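Local coordinates for extracellular solute-binding protein, family 1 (Trichodesmium erythraeum IMS101, PDB 6G7P), which binds ferric iron through tyrosine side chains and waters and probably serves as the periplasmic substrate-binding component of an iron uptake system, at residues G175-Q180 with G192-Y197; Y141-I146 with D305-M310; Y107-V112 with V213-G218. All coordinates share one frame; numbering follows the deposited sequence.

How the contacts relate
From the N terminus, the end of strand 96-108 comes first. It pairs with 213-218 and so closes the loop of contact 3. Helix 140-167 comes next and opens contact 2, closed far later by 305-310 near the C terminus. The loops of contacts 2 and 3 therefore cross. Contact 1, between 175-180 and 192-197, closes a short loop that lies within both of them. Contacts 1 and 3 reach the same sheet through neighbouring strands 191-195 and 96-108. Contacts 1 and 2 meet at the iron, where Tyr197 and Tyr141 are both ligands. Contact 2 ties helix 140-167 to the C-terminal helix 303-312.

Contact 1: residues G175-Q180 with G192-Y197; sequences GNDTAQ and GLANSY. With FE (Fe (III) ion), chain C.
Asp177 and Asn195 form the one direct hydrogen bond of this contact. Asn195 N donates to Asp177 OD2 over 2.9 Å, with an angle of 151° at the hydrogen. The donor lies above the carboxylate plane. The same OD2 makes a salt bridge with Arg103, which probably helps to keep the acid ionised. Water 1 links the acid to the strand: it donates to Asp177 OD1 and, at 2.8 Å, to Leu193 O. Packing is limited. Ala194 CB lies 3.6 Å from Asp177 OD2, and the acid rests along the strand backbone there.

A capping bond marks the helix start. Asn176 is the N-cap, and its OD1 accepts from Ala179 N at 3.0 Å. Separately, Asn176 O takes bonds from Gln180 N and Gln180 NE2 on opposite faces of its plane. Gln180 NE2 also bonds to Glu174 O.

The metal ligand Tyr197 lies on helix 196-204, just past the strand. Tyr197 OH binds the ferric ion at 2.0 Å, with the metal at the ring edge and in its plane. Asn195 CG is anti to the carbonyl carbon (chi1 -70°), which lets ND2 donate to Tyr197 OH over 3.1 Å as a second-shell residue. Tyr141, Tyr198 and three waters complete the site.

Strand 191-195 pairs with strand 96-108 through Gly192 and Ala194. Helix 140-167 packs on Leu193 and Asn195, while Tyr198 of helix 196-204 touches Asp177.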
# COMPACT_ATOMS: atom_id res chain seq x y z
N GLY A 175 14.88 5.22 -9.03
CA GLY A 175 13.76 4.48 -9.68
C GLY A 175 12.72 4.06 -8.71
O GLY A 175 12.79 4.35 -7.52
N ASN A 176 11.70 3.39 -9.24
CA ASN A 176 10.53 3.00 -8.47
C ASN A 176 10.70 1.58 -7.90
O ASN A 176 11.79 1.01 -7.90
CB ASN A 176 9.26 3.16 -9.31
CG ASN A 176 9.30 2.33 -10.58
OD1 ASN A 176 10.05 1.35 -10.71
ND2 ASN A 176 8.48 2.78 -11.58
N ASP A 177 9.61 1.02 -7.34
CA ASP A 177 9.77 -0.31 -6.72
C ASP A 177 10.15 -1.37 -7.77
O ASP A 177 10.98 -2.27 -7.48
CB ASP A 177 8.46 -0.76 -6.02
CG ASP A 177 8.34 -0.33 -4.57
OD1 ASP A 177 9.12 0.52 -4.10
OD2 ASP A 177 7.43 -0.88 -3.91
N THR A 178 9.52 -1.29 -8.94
CA THR A 178 9.85 -2.26 -9.99
C THR A 178 11.34 -2.20 -10.36
O THR A 178 12.01 -3.24 -10.57
CB THR A 178 8.93 -2.01 -11.19
OG1 THR A 178 7.60 -2.30 -10.79
CG2 THR A 178 9.32 -2.90 -12.34
N ALA A 179 11.89 -0.98 -10.40
CA ALA A 179 13.30 -0.82 -10.64
C ALA A 179 14.17 -1.51 -9.62
O ALA A 179 15.22 -2.02 -9.95
CB ALA A 179 13.64 0.69 -10.70
N GLN A 180 13.73 -1.53 -8.36
CA GLN A 180 14.52 -2.19 -7.35
C GLN A 180 14.52 -3.70 -7.59
O GLN A 180 15.54 -4.37 -7.40
CB GLN A 180 14.04 -1.90 -5.93
CG GLN A 180 13.75 -0.44 -5.62
CD GLN A 180 14.83 0.51 -6.01
OE1 GLN A 180 16.00 0.30 -5.71
NE2 GLN A 180 14.45 1.58 -6.74
N GLY A 192 16.23 -6.02 -1.73
CA GLY A 192 15.61 -4.73 -1.83
C GLY A 192 14.25 -4.78 -1.10
O GLY A 192 13.78 -5.86 -0.73
N LEU A 193 13.67 -3.60 -0.88
CA LEU A 193 12.31 -3.49 -0.36
C LEU A 193 11.39 -3.04 -1.43
O LEU A 193 11.69 -2.12 -2.19
CB LEU A 193 12.17 -2.57 0.84
CG LEU A 193 12.94 -2.92 2.11
CD1 LEU A 193 12.67 -1.98 3.29
CD2 LEU A 193 12.71 -4.37 2.56
N ALA A 194 10.23 -3.67 -1.56
CA ALA A 194 9.23 -3.29 -2.55
C ALA A 194 7.89 -3.85 -2.11
O ALA A 194 7.84 -4.80 -1.29
CB ALA A 194 9.59 -3.75 -3.95
N ASN A 195 6.81 -3.41 -2.71
CA ASN A 195 5.51 -3.96 -2.44
C ASN A 195 5.35 -5.27 -3.20
O ASN A 195 5.75 -5.43 -4.35
CB ASN A 195 4.38 -2.98 -2.78
CG ASN A 195 4.30 -1.79 -1.84
OD1 ASN A 195 4.85 -1.84 -0.71
ND2 ASN A 195 3.62 -0.75 -2.28
N SER A 196 4.61 -6.19 -2.54
CA SER A 196 4.38 -7.51 -3.00
C SER A 196 3.83 -7.57 -4.45
O SER A 196 4.26 -8.41 -5.27
CB SER A 196 3.45 -8.20 -2.02
OG SER A 196 2.23 -7.43 -1.81
N TYR A 197 2.86 -6.71 -4.75
CA TYR A 197 2.19 -6.78 -6.05
C TYR A 197 3.09 -6.45 -7.24
O TYR A 197 2.77 -6.81 -8.35
CB TYR A 197 0.92 -5.89 -6.05
CG TYR A 197 1.18 -4.45 -5.76
CD1 TYR A 197 1.54 -3.58 -6.74
CD2 TYR A 197 1.07 -3.94 -4.47
CE1 TYR A 197 1.75 -2.23 -6.44
CE2 TYR A 197 1.35 -2.64 -4.15
CZ TYR A 197 1.71 -1.77 -5.15
OH TYR A 197 2.02 -0.47 -4.87
FE FE C . 2.08 1.08 -6.12
O HOH W 1 11.82 0.53 -3.08
O HOH W 2 0.01 0.96 -6.16
O HOH W 3 1.67 2.64 -7.55
O HOH W 4 1.30 0.52 -8.29

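Contact 2: residues Y141-I146 with D305-M310. With FE (Fe (III) ion), chain C.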
# COMPACT_ATOMS: atom_id res chain seq x y z
N TYR A 141 5.36 4.69 0.34
CA TYR A 141 5.45 3.35 0.89
C TYR A 141 6.60 3.26 1.90
O TYR A 141 6.48 2.63 2.96
CB TYR A 141 5.68 2.30 -0.19
CG TYR A 141 4.81 2.38 -1.41
CD1 TYR A 141 3.47 2.74 -1.35
CD2 TYR A 141 5.33 2.06 -2.68
CE1 TYR A 141 2.69 2.76 -2.50
CE2 TYR A 141 4.55 2.08 -3.80
CZ TYR A 141 3.22 2.43 -3.72
OH TYR A 141 2.43 2.46 -4.86
N ASN A 142 7.72 3.88 1.55
CA ASN A 142 8.87 3.94 2.47
C ASN A 142 8.56 4.77 3.71
O ASN A 142 8.96 4.40 4.80
CB ASN A 142 10.08 4.51 1.75
CG ASN A 142 10.69 3.52 0.77
OD1 ASN A 142 10.53 2.27 0.86
ND2 ASN A 142 11.57 4.08 -0.11
N GLN A 143 7.93 5.92 3.51
CA GLN A 143 7.55 6.75 4.63
C GLN A 143 6.67 6.00 5.62
O GLN A 143 6.93 6.04 6.83
CB GLN A 143 6.86 8.05 4.15
CG GLN A 143 7.80 8.94 3.37
CD GLN A 143 7.13 10.13 2.74
OE1 GLN A 143 5.92 10.32 2.81
NE2 GLN A 143 7.91 10.89 1.99
N SER A 144 5.73 5.20 5.10
CA SER A 144 4.84 4.45 5.97
C SER A 144 5.61 3.34 6.69
O SER A 144 5.33 3.09 7.88
CB SER A 144 3.67 3.90 5.18
OG SER A 144 2.81 5.01 4.86
N LEU A 145 6.51 2.64 6.00
CA LEU A 145 7.28 1.63 6.69
C LEU A 145 8.14 2.24 7.80
O LEU A 145 8.23 1.74 8.93
CB LEU A 145 8.14 0.87 5.69
CG LEU A 145 9.09 -0.17 6.25
CD1 LEU A 145 8.35 -1.32 6.99
CD2 LEU A 145 9.97 -0.75 5.17
N ILE A 146 8.83 3.33 7.51
CA ILE A 146 9.65 3.97 8.52
C ILE A 146 8.79 4.53 9.67
O ILE A 146 9.18 4.39 10.83
CB ILE A 146 10.61 5.00 7.87
CG1 ILE A 146 11.86 4.33 7.26
CG2 ILE A 146 11.12 5.98 8.91
CD1 ILE A 146 11.74 3.07 6.48
N ASP A 305 7.33 12.43 11.08
CA ASP A 305 8.45 11.92 11.83
C ASP A 305 9.37 11.09 10.93
O ASP A 305 10.60 11.13 11.04
CB ASP A 305 7.93 11.12 13.06
CG ASP A 305 6.90 12.01 13.81
OD1 ASP A 305 7.46 12.67 14.71
OD2 ASP A 305 5.69 12.15 13.33
N ALA A 306 8.75 10.26 10.08
CA ALA A 306 9.50 9.46 9.15
C ALA A 306 10.31 10.31 8.16
O ALA A 306 11.51 10.04 7.92
CB ALA A 306 8.57 8.53 8.37
N ILE A 307 9.68 11.36 7.65
CA ILE A 307 10.40 12.31 6.75
C ILE A 307 11.57 12.94 7.48
O ILE A 307 12.69 13.04 6.92
CB ILE A 307 9.39 13.37 6.22
CG1 ILE A 307 8.40 12.75 5.26
CG2 ILE A 307 10.14 14.54 5.58
CD1 ILE A 307 7.25 13.64 4.79
N LYS A 308 11.33 13.35 8.73
CA LYS A 308 12.45 13.97 9.53
C LYS A 308 13.57 12.97 9.75
O LYS A 308 14.78 13.27 9.59
CB LYS A 308 11.87 14.42 10.85
CG LYS A 308 12.89 15.03 11.82
CD LYS A 308 12.24 15.78 13.01
CE LYS A 308 11.49 14.98 14.00
NZ LYS A 308 10.85 15.98 14.93
N LEU A 309 13.24 11.73 10.09
CA LEU A 309 14.28 10.71 10.29
C LEU A 309 15.06 10.43 9.03
O LEU A 309 16.31 10.36 9.05
CB LEU A 309 13.63 9.43 10.87
CG LEU A 309 14.60 8.25 11.09
CD1 LEU A 309 15.72 8.63 12.05
CD2 LEU A 309 13.94 7.06 11.76
N MET A 310 14.36 10.27 7.92
CA MET A 310 15.01 9.95 6.65
C MET A 310 15.98 11.05 6.25
O MET A 310 17.07 10.77 5.78
CB MET A 310 13.95 9.66 5.55
CG MET A 310 13.11 8.43 5.86
SD MET A 310 11.46 8.37 5.11
CE MET A 310 11.60 6.94 4.04
FE FE C . 2.08 1.08 -6.12
O HOH W 2 0.01 0.96 -6.16
O HOH W 3 1.67 2.64 -7.55
O HOH W 4 1.30 0.52 -8.29
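Ile307 CG1 and CD1 lie over one face of the flat Gln143 amide. Gln143 NE2 is 3.8 Å from Ile307 CG1, and the two side chains pass at a slant. Hydrogen bonds hold the amide at both ends: Gln143 OE1 accepts from Asn303 ND2, and Gln143 NE2 donates to Ser137 O. The Tyr141 ring takes no part in the helix packing; it reaches the metal site, where its OH binds the ferric ion at 1.9 Å. The amide of Asn142 is held by Arg103 and Ser136 O.

The rest is mostly apolar packing. Ala306 CB sits 3.6 Å from Ile146 CG2. The same methyl also lies against a carbonyl oxygen, with Ala306 CB 3.4 Å from Gln143 O. Ile146 CG2 is anti to the backbone N (CG1 has chi1 -80°), and this branch also reaches Leu309 CD2 at 4.2 Å. Met310 has two conformers. In one of them it bends at chi3 (117°), and of the Asn142 side chain, CB touches Met310 CE at 3.7 Å. SD then lies near Gln143 CG. These Met310 contacts are therefore less certain. No hydrogen bond joins the segments.

The axes of 141-146 and 305-310 are 8.7 Å apart at closest approach and cross at 97°. The small Ala306 lies where the backbones come nearest. Leu309 continues the packing onto later turns of helix 140-167. Arg65 of helix 60-69 touches Gln143 and Ile307, and Leu193 of strand 191-195 packs on Leu145.

Contact 3: residues Y107-V112 with V213-G218; sequences YNKNKV and VADKVG
An antiparallel ladder joins the end of strand 96-108 to the start of strand 217-220, at the edge of the mixed sheet. Tyr107 and Gly218 form its hydrogen-bonded pair. Tyr107 N donates to Gly218 O at 2.9 Å, and Gly218 N returns a bond to Tyr107 O at 2.8 Å. Asn108 and Val217 are the next, non-hydrogen-bonded pair. Beyond them Lys109 N donates to Lys216 O in an almost straight bond, 179° at the hydrogen.

The Tyr107 side chain folds over its partner. Its CG stands between the backbone N and the carbonyl carbon (chi1 63°), and one ring face covers the glycine. Gly218 CA lies 3.8 Å from the ring centroid, 20° off the normal, in a CH-pi contact.

Lys109 extends along the turn from helix 208-216 into the strand. Its NZ donates to Asp215 O at 2.9 Å from above the carbonyl plane. A long salt bridge from Lys109 NZ to Asp215 OD1, at 3.7 Å, accompanies it. Asn108 OD1 accepts from Lys111 N at 2.9 Å, an Asx motif that turns the chain out of the strand. Asn108 ND2 bonds to Val184 O. Water 5 bridges Asn110 N and Lys216 O.

Most of the polar contact is thus made with backbone atoms. Lys216 O is gripped by Lys109 N and water 5. Within the contact, the closest partner of Lys109 NZ is Asp215 O, and the nearby carboxylate probably adds electrostatic attraction.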
# COMPACT_ATOMS: atom_id res chain seq x y z
N TYR A 107 14.54 -10.70 -2.86
CA TYR A 107 15.90 -11.19 -2.77
C TYR A 107 16.33 -11.92 -4.04
O TYR A 107 15.53 -12.57 -4.66
CB TYR A 107 16.07 -12.10 -1.53
CG TYR A 107 15.28 -13.34 -1.49
CD1 TYR A 107 13.99 -13.38 -0.98
CD2 TYR A 107 15.79 -14.55 -2.05
CE1 TYR A 107 13.25 -14.54 -0.98
CE2 TYR A 107 15.04 -15.69 -2.04
CZ TYR A 107 13.78 -15.69 -1.48
OH TYR A 107 12.97 -16.82 -1.51
N ASN A 108 17.61 -11.79 -4.37
CA ASN A 108 18.18 -12.50 -5.53
C ASN A 108 18.33 -13.97 -5.12
O ASN A 108 19.03 -14.30 -4.14
CB ASN A 108 19.48 -11.88 -5.93
CG ASN A 108 20.10 -12.59 -7.10
OD1 ASN A 108 20.60 -13.70 -6.94
ND2 ASN A 108 20.04 -11.98 -8.27
N LYS A 109 17.63 -14.86 -5.86
CA LYS A 109 17.60 -16.27 -5.49
C LYS A 109 18.97 -16.97 -5.58
O LYS A 109 19.22 -17.88 -4.78
CB LYS A 109 16.64 -17.02 -6.39
CG LYS A 109 15.17 -16.64 -6.21
CD LYS A 109 14.36 -17.55 -7.13
CE LYS A 109 12.87 -17.19 -7.25
NZ LYS A 109 12.23 -18.02 -8.36
N ASN A 110 19.82 -16.50 -6.46
CA ASN A 110 21.17 -17.04 -6.59
C ASN A 110 22.08 -16.60 -5.45
O ASN A 110 22.96 -17.35 -5.02
CB ASN A 110 21.81 -16.61 -7.93
CG ASN A 110 21.23 -17.31 -9.16
OD1 ASN A 110 20.63 -18.36 -9.10
ND2 ASN A 110 21.49 -16.72 -10.30
N LYS A 111 21.92 -15.37 -4.94
CA LYS A 111 22.82 -14.84 -3.93
C LYS A 111 22.36 -14.99 -2.50
O LYS A 111 23.20 -14.94 -1.59
CB LYS A 111 23.07 -13.34 -4.19
CG LYS A 111 23.75 -13.01 -5.51
CD LYS A 111 25.21 -13.34 -5.41
CE LYS A 111 25.91 -12.84 -6.67
NZ LYS A 111 27.33 -13.32 -6.76
N VAL A 112 21.07 -15.10 -2.28
CA VAL A 112 20.48 -15.05 -0.95
C VAL A 112 19.52 -16.23 -0.73
O VAL A 112 18.61 -16.41 -1.52
CB VAL A 112 19.71 -13.74 -0.76
CG1 VAL A 112 19.12 -13.70 0.65
CG2 VAL A 112 20.66 -12.56 -0.91
N VAL A 213 13.04 -11.59 -15.19
CA VAL A 213 13.37 -10.89 -13.94
C VAL A 213 12.63 -11.55 -12.76
O VAL A 213 13.22 -11.84 -11.73
CB VAL A 213 12.96 -9.43 -14.02
CG1 VAL A 213 12.91 -8.76 -12.64
CG2 VAL A 213 13.88 -8.67 -14.94
N ALA A 214 11.33 -11.80 -12.94
CA ALA A 214 10.50 -12.28 -11.84
C ALA A 214 11.00 -13.63 -11.37
O ALA A 214 10.91 -13.95 -10.16
CB ALA A 214 9.04 -12.39 -12.26
N ASP A 215 11.52 -14.42 -12.30
CA ASP A 215 12.01 -15.73 -11.93
C ASP A 215 13.33 -15.72 -11.12
O ASP A 215 13.62 -16.68 -10.46
CB ASP A 215 12.05 -16.66 -13.12
CG ASP A 215 12.06 -18.12 -12.72
OD1 ASP A 215 11.16 -18.52 -11.91
OD2 ASP A 215 12.97 -18.87 -13.23
N LYS A 216 14.09 -14.63 -11.18
CA LYS A 216 15.31 -14.47 -10.43
C LYS A 216 15.16 -13.94 -9.00
O LYS A 216 16.14 -13.90 -8.29
CB LYS A 216 16.25 -13.54 -11.18
CG LYS A 216 16.75 -14.19 -12.49
CD LYS A 216 17.52 -13.21 -13.32
CE LYS A 216 17.91 -13.86 -14.66
NZ LYS A 216 19.17 -13.27 -15.14
N VAL A 217 13.95 -13.46 -8.69
CA VAL A 217 13.73 -12.75 -7.43
C VAL A 217 12.67 -13.43 -6.61
O VAL A 217 11.55 -13.65 -7.11
CB VAL A 217 13.33 -11.27 -7.73
CG1 VAL A 217 13.02 -10.51 -6.44
CG2 VAL A 217 14.38 -10.60 -8.58
N GLY A 218 13.01 -13.70 -5.34
CA GLY A 218 12.04 -14.20 -4.36
C GLY A 218 11.46 -13.11 -3.51
O GLY A 218 11.97 -11.97 -3.47
O HOH W 5 18.50 -15.29 -9.17